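Side-chain contacts in archaeal actin homolog (Thermoplasma acidophilum, PDB 2FSJ), which polymerizes into bundles of actin-like filaments in a reaction that requires a nucleoside triphosphate, with ATP the optimal one: residues A[220-225]-A[287-292]; A[150-153]-A[157-160]. All blocks are in the same frame, centred on the assembly; numbering follows the deposited sequence.

Interaction 1: A[220-225]-A[287-292]; sequences FSLQIG and RLNLRG
The carboxamide of Asn289 stands almost upright on the Phe220 ring, the amide and ring planes lying 86° apart. ND2 is the atom that meets the ring: it sits 3.2 Å above the ring plane, over its centre, and Phe220 CE1 comes within 3.3 Å of it. Behind the amide nitrogen, Asn289 CB covers the far end of the same ring and lies 3.5 Å from Phe220 CE2, so that the aliphatic carbon as well as the amide nitrogen lies against the ring. The first torsion of Phe220 (chi1 51°) places CG between the backbone N and the carbonyl carbon, and the ring projects from the strand toward the helix, with Leu222 beside it. Leu222 CG lies at the ring edge, in its plane, while Leu222 CD2 reaches Asn289 ND2 at 4.4 Å. Asn289 and Leu222 therefore approach the phenyl group from different directions, one over a face, the other at the edge. Val204 of the adjacent strand also touches Phe220, and Asn285, one turn back along the helix, touches Leu222. The contact is an amide-on-aromatic-face packing that seats the C-terminal end of helix 268-290 against edge strand 213-222, part of the helix-on-sheet layering of the actin-like fold.

Interaction 2: A[150-153]-A[157-160]; sequences TVTG and EVRQ
Thr150 lies alongside Gln160, the two side chains pointing the same way, and its hydroxyl OG1 donates a 2.8 Å hydrogen bond to Gln160 OE1. The bond arrives in the plane of the amide on a lone pair, with a C=O...donor angle of 117°. The Gln160 chain, extended beyond CG, carries OE1 alongside the threonine hydroxyl. The methyl of Thr150 is turned anti to the backbone N, and CG2 meets Val158 CG1 at 3.6 Å; the other branch of the valine, Val158 CG2, comes 3.8 Å from Thr152 OG1. Val158 thus faces Thr152 directly as its non-hydrogen-bonded partner and reaches diagonally to Thr150. Val151 and Arg159 occupy the other face, and their backbones exchange two 2.9 Å bonds, Val151 N to Arg159 O and Arg159 N to Val151 O. There the Arg159 guanidinium grips the Glu157 carboxylate side-on in a salt bridge through NE and NH2; NE reaches OE2 at 2.9 Å, from above the carboxylate plane. Trp109 of helix 101-111 receives Arg159 in a cation-pi contact and also touches Val151. Toward the turn, Gly153 N bonds to Glu157 O at 2.9 Å. The pairing is that of an antiparallel beta hairpin, whose strand 147-152 edges the seven-stranded mixed sheet of the actin-like N-terminal domain.

The two contacts lie on opposite sides of the chain's centre, their own centres 44 Å apart and their nearest atoms about 30 Å apart. Along the chain they follow in series: the hairpin of interaction 2, in the N-terminal actin-like part of the chain, closes before interaction 1 opens in the C-terminal MreB-like part. Each involves an outermost strand, 147-152 of the seven-stranded sheet and 213-222 of the four-stranded sheet. Interaction 2 pairs its edge strand with a neighbouring strand, whereas interaction 1 packs its edge strand against a helix. Interaction 1 lies nearer the nucleotide site, with the Leu222 side chain about 12 Å from that of ATP-binding Ser307; interaction 2 lies away from the ATP-binding residues.

Interaction 1: A[220-225]-A[287-292]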
ATOM      1  N   PHE A 220     -15.226   5.217   2.603  1.00 13.39           N
ATOM      2  CA  PHE A 220     -14.782   5.835   3.864  1.00 14.25           C
ATOM      3  C   PHE A 220     -13.489   5.180   4.343  1.00 14.98           C
ATOM      4  O   PHE A 220     -13.103   4.131   3.816  1.00 13.00           O
ATOM      5  CB  PHE A 220     -15.878   5.695   4.956  1.00 14.47           C
ATOM      6  CG  PHE A 220     -16.393   4.277   5.136  1.00 16.04           C
ATOM      7  CD1 PHE A 220     -15.807   3.398   6.033  1.00 16.85           C
ATOM      8  CD2 PHE A 220     -17.492   3.834   4.420  1.00 16.58           C
ATOM      9  CE1 PHE A 220     -16.310   2.102   6.167  1.00 16.54           C
ATOM     10  CE2 PHE A 220     -17.965   2.562   4.560  1.00 17.74           C
ATOM     11  CZ  PHE A 220     -17.376   1.696   5.395  1.00 14.84           C
ATOM     12  N   SER A 221     -12.843   5.774   5.343  1.00 15.55           N
ATOM     13  CA  SER A 221     -11.531   5.325   5.833  1.00 17.94           C
ATOM     14  C   SER A 221     -11.666   5.150   7.310  1.00 20.39           C
ATOM     15  O   SER A 221     -12.091   6.097   7.986  1.00 20.50           O
ATOM     16  CB  SER A 221     -10.438   6.367   5.569  1.00 18.87           C
ATOM     17  OG  SER A 221      -9.151   5.905   6.057  1.00 21.48           O
ATOM     18  N   LEU A 222     -11.381   3.935   7.802  1.00 20.65           N
ATOM     19  CA  LEU A 222     -11.473   3.634   9.219  1.00 21.01           C
ATOM     20  C   LEU A 222     -10.072   3.754   9.812  1.00 20.44           C
ATOM     21  O   LEU A 222      -9.107   3.267   9.249  1.00 21.27           O
ATOM     22  CB  LEU A 222     -12.008   2.221   9.425  1.00 21.78           C
ATOM     23  CG  LEU A 222     -13.390   1.895   8.862  1.00 21.31           C
ATOM     24  CD1 LEU A 222     -13.685   0.395   9.013  1.00 22.35           C
ATOM     25  CD2 LEU A 222     -14.458   2.764   9.521  1.00 23.31           C
ATOM     26  N   GLN A 223      -9.935   4.409  10.947  1.00 21.62           N
ATOM     27  CA  GLN A 223      -8.610   4.602  11.525  1.00 22.18           C
ATOM     28  C   GLN A 223      -8.212   3.408  12.416  1.00 22.25           C
ATOM     29  O   GLN A 223      -8.001   3.547  13.644  1.00 22.29           O
ATOM     30  CB  GLN A 223      -8.530   5.960  12.251  1.00 24.20           C
ATOM     31  CG  GLN A 223      -8.895   7.190  11.307  1.00 26.30           C
ATOM     32  CD  GLN A 223      -7.934   7.380  10.140  1.00 31.50           C
ATOM     33  OE1 GLN A 223      -6.724   7.424  10.344  1.00 31.63           O
ATOM     34  NE2 GLN A 223      -8.484   7.488   8.886  1.00 34.28           N
ATOM     35  N   ILE A 224      -8.115   2.236  11.782  1.00 20.15           N
ATOM     36  CA  ILE A 224      -7.770   0.977  12.462  1.00 19.16           C
ATOM     37  C   ILE A 224      -7.158   0.088  11.412  1.00 18.42           C
ATOM     38  O   ILE A 224      -7.565   0.148  10.228  1.00 16.36           O
ATOM     39  CB  ILE A 224      -9.019   0.331  13.164  1.00 19.93           C
ATOM     40  CG1 ILE A 224      -8.571  -0.710  14.205  1.00 25.18           C
ATOM     41  CG2 ILE A 224      -9.981  -0.304  12.169  1.00 21.32           C
ATOM     42  CD1 ILE A 224      -9.733  -1.386  15.030  1.00 27.70           C
ATOM     43  N   GLY A 225      -6.160  -0.696  11.809  1.00 15.39           N
ATOM     44  CA  GLY A 225      -5.510  -1.633  10.913  1.00 15.94           C
ATOM     45  C   GLY A 225      -4.646  -2.644  11.680  1.00 16.08           C
ATOM     46  O   GLY A 225      -4.725  -2.729  12.903  1.00 16.40           O
ATOM     47  N   ARG A 287     -20.869  -2.453   8.438  1.00 17.04           N
ATOM     48  CA  ARG A 287     -22.302  -2.623   8.560  1.00 17.72           C
ATOM     49  C   ARG A 287     -23.042  -1.366   8.910  1.00 18.70           C
ATOM     50  O   ARG A 287     -24.047  -1.079   8.317  1.00 17.49           O
ATOM     51  CB  ARG A 287     -22.635  -3.695   9.575  1.00 17.62           C
ATOM     52  CG  ARG A 287     -22.347  -5.095   9.071  1.00 17.67           C
ATOM     53  CD  ARG A 287     -22.637  -6.158  10.155  1.00 19.75           C
ATOM     54  NE  ARG A 287     -22.652  -7.510   9.608  1.00 22.07           N
ATOM     55  CZ  ARG A 287     -22.375  -8.601  10.319  1.00 24.31           C
ATOM     56  NH1 ARG A 287     -22.014  -8.508  11.594  1.00 25.29           N
ATOM     57  NH2 ARG A 287     -22.452  -9.789   9.747  1.00 26.56           N
ATOM     58  N   LEU A 288     -22.542  -0.612   9.867  1.00 20.31           N
ATOM     59  CA  LEU A 288     -23.197   0.637  10.252  1.00 21.90           C
ATOM     60  C   LEU A 288     -23.242   1.659   9.113  1.00 22.44           C
ATOM     61  O   LEU A 288     -24.260   2.368   8.912  1.00 22.77           O
ATOM     62  CB  LEU A 288     -22.452   1.275  11.424  1.00 22.18           C
ATOM     63  CG  LEU A 288     -22.610   0.693  12.831  1.00 26.81           C
ATOM     64  CD1 LEU A 288     -21.590   1.328  13.740  1.00 29.14           C
ATOM     65  CD2 LEU A 288     -24.063   0.860  13.398  1.00 29.64           C
ATOM     66  N   ASN A 289     -22.135   1.745   8.382  1.00 21.81           N
ATOM     67  CA  ASN A 289     -21.997   2.702   7.296  1.00 21.87           C
ATOM     68  C   ASN A 289     -22.828   2.289   6.066  1.00 21.26           C
ATOM     69  O   ASN A 289     -23.421   3.132   5.405  1.00 20.10           O
ATOM     70  CB  ASN A 289     -20.519   2.923   6.989  1.00 21.97           C
ATOM     71  CG  ASN A 289     -19.762   3.638   8.150  1.00 25.98           C
ATOM     72  OD1 ASN A 289     -20.348   4.007   9.159  1.00 35.34           O
ATOM     73  ND2 ASN A 289     -18.479   3.822   7.997  1.00 26.11           N
ATOM     74  N   LEU A 290     -22.951   0.992   5.801  1.00 20.14           N
ATOM     75  CA  LEU A 290     -23.649   0.526   4.615  1.00 20.99           C
ATOM     76  C   LEU A 290     -25.143   0.376   4.861  1.00 21.86           C
ATOM     77  O   LEU A 290     -25.921   0.539   3.930  1.00 20.30           O
ATOM     78  CB  LEU A 290     -23.125  -0.816   4.146  1.00 21.46           C
ATOM     79  CG  LEU A 290     -21.671  -0.853   3.706  1.00 22.16           C
ATOM     80  CD1 LEU A 290     -21.395  -2.252   3.175  1.00 21.79           C
ATOM     81  CD2 LEU A 290     -21.395   0.274   2.708  1.00 22.94           C
ATOM     82  N   ARG A 291     -25.515   0.074   6.112  1.00 22.64           N
ATOM     83  CA  ARG A 291     -26.912  -0.113   6.486  1.00 23.10           C
ATOM     84  C   ARG A 291     -27.628  -0.994   5.467  1.00 22.48           C
ATOM     85  O   ARG A 291     -27.099  -2.044   5.086  1.00 24.36           O
ATOM     86  CB  ARG A 291     -27.622   1.241   6.693  1.00 23.39           C
ATOM     87  N   GLY A 292     -28.815  -0.600   5.036  1.00 22.50           N
ATOM     88  CA  GLY A 292     -29.569  -1.348   4.043  1.00 23.01           C
ATOM     89  C   GLY A 292     -28.934  -1.544   2.678  1.00 23.22           C
ATOM     90  O   GLY A 292     -29.351  -2.401   1.892  1.00 23.43           O
TER

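Interaction 2: A[150-153]-A[157-160]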
ATOM      1  N   THR A 150      16.469  13.507 -11.263  1.00 14.16           N
ATOM      2  CA  THR A 150      17.809  13.012 -11.513  1.00 14.98           C
ATOM      3  C   THR A 150      18.244  12.254 -10.276  1.00 15.13           C
ATOM      4  O   THR A 150      18.398  12.865  -9.212  1.00 15.78           O
ATOM      5  CB  THR A 150      18.736  14.187 -11.702  1.00 15.15           C
ATOM      6  OG1 THR A 150      18.220  14.994 -12.780  1.00 17.95           O
ATOM      7  CG2 THR A 150      20.079  13.726 -12.143  1.00 18.39           C
ATOM      8  N   VAL A 151      18.452  10.952 -10.425  1.00 13.66           N
ATOM      9  CA  VAL A 151      18.831  10.098  -9.298  1.00 13.36           C
ATOM     10  C   VAL A 151      20.283   9.628  -9.486  1.00 13.22           C
ATOM     11  O   VAL A 151      20.631   9.090 -10.544  1.00 13.74           O
ATOM     12  CB  VAL A 151      17.919   8.867  -9.231  1.00 12.48           C
ATOM     13  CG1 VAL A 151      18.191   8.037  -7.974  1.00 14.76           C
ATOM     14  CG2 VAL A 151      16.464   9.264  -9.353  1.00 14.30           C
ATOM     15  N   THR A 152      21.110   9.840  -8.460  1.00 14.86           N
ATOM     16  CA  THR A 152      22.471   9.316  -8.395  1.00 15.14           C
ATOM     17  C   THR A 152      22.569   8.101  -7.493  1.00 15.37           C
ATOM     18  O   THR A 152      21.980   8.065  -6.397  1.00 16.13           O
ATOM     19  CB  THR A 152      23.443  10.405  -7.915  1.00 16.05           C
ATOM     20  OG1 THR A 152      23.298  11.566  -8.742  1.00 16.98           O
ATOM     21  CG2 THR A 152      24.917   9.960  -8.074  1.00 15.76           C
ATOM     22  N   GLY A 153      23.330   7.099  -7.930  1.00 15.96           N
ATOM     23  CA  GLY A 153      23.407   5.834  -7.230  1.00 17.03           C
ATOM     24  C   GLY A 153      24.819   5.249  -7.165  1.00 19.46           C
ATOM     25  O   GLY A 153      25.803   5.979  -7.314  1.00 18.05           O
ATOM     26  N   GLU A 157      26.636   6.450 -10.793  1.00 22.09           N
ATOM     27  CA  GLU A 157      25.772   6.428 -11.974  1.00 20.31           C
ATOM     28  C   GLU A 157      24.581   7.378 -11.773  1.00 19.22           C
ATOM     29  O   GLU A 157      24.019   7.409 -10.703  1.00 19.25           O
ATOM     30  CB  GLU A 157      25.201   5.035 -12.201  1.00 19.54           C
ATOM     31  CG  GLU A 157      24.328   4.916 -13.451  1.00 20.84           C
ATOM     32  CD  GLU A 157      23.596   3.580 -13.567  1.00 21.75           C
ATOM     33  OE1 GLU A 157      23.801   2.706 -12.697  1.00 21.11           O
ATOM     34  OE2 GLU A 157      22.780   3.443 -14.484  1.00 20.02           O
ATOM     35  N   VAL A 158      24.167   8.055 -12.830  1.00 18.87           N
ATOM     36  CA  VAL A 158      23.007   8.947 -12.850  1.00 18.97           C
ATOM     37  C   VAL A 158      21.966   8.393 -13.811  1.00 18.91           C
ATOM     38  O   VAL A 158      22.267   8.025 -14.937  1.00 17.96           O
ATOM     39  CB  VAL A 158      23.389  10.374 -13.322  1.00 19.15           C
ATOM     40  CG1 VAL A 158      22.183  11.246 -13.612  1.00 21.26           C
ATOM     41  CG2 VAL A 158      24.312  11.019 -12.311  1.00 21.34           C
ATOM     42  N   ARG A 159      20.720   8.343 -13.338  1.00 16.90           N
ATOM     43  CA  ARG A 159      19.588   8.033 -14.158  1.00 16.63           C
ATOM     44  C   ARG A 159      18.590   9.196 -14.066  1.00 16.69           C
ATOM     45  O   ARG A 159      18.242   9.660 -12.976  1.00 16.81           O
ATOM     46  CB  ARG A 159      18.949   6.739 -13.688  1.00 16.53           C
ATOM     47  CG  ARG A 159      19.815   5.512 -13.868  1.00 18.19           C
ATOM     48  CD  ARG A 159      19.143   4.204 -13.486  1.00 18.61           C
ATOM     49  NE  ARG A 159      20.146   3.199 -13.248  1.00 17.27           N
ATOM     50  CZ  ARG A 159      19.973   2.076 -12.558  1.00 16.78           C
ATOM     51  NH1 ARG A 159      18.792   1.711 -12.091  1.00 19.59           N
ATOM     52  NH2 ARG A 159      20.997   1.305 -12.360  1.00 18.07           N
ATOM     53  N   GLN A 160      18.082   9.608 -15.204  1.00 15.72           N
ATOM     54  CA  GLN A 160      17.189  10.743 -15.293  1.00 16.97           C
ATOM     55  C   GLN A 160      15.807  10.385 -15.859  1.00 16.88           C
ATOM     56  O   GLN A 160      15.692   9.638 -16.853  1.00 17.04           O
ATOM     57  CB  GLN A 160      17.875  11.843 -16.131  1.00 17.65           C
ATOM     58  CG  GLN A 160      17.454  13.194 -15.739  1.00 19.71           C
ATOM     59  CD  GLN A 160      18.356  14.315 -16.286  1.00 20.65           C
ATOM     60  OE1 GLN A 160      18.778  15.218 -15.560  1.00 24.22           O
ATOM     61  NE2 GLN A 160      18.598  14.256 -17.536  1.00 18.70           N
TER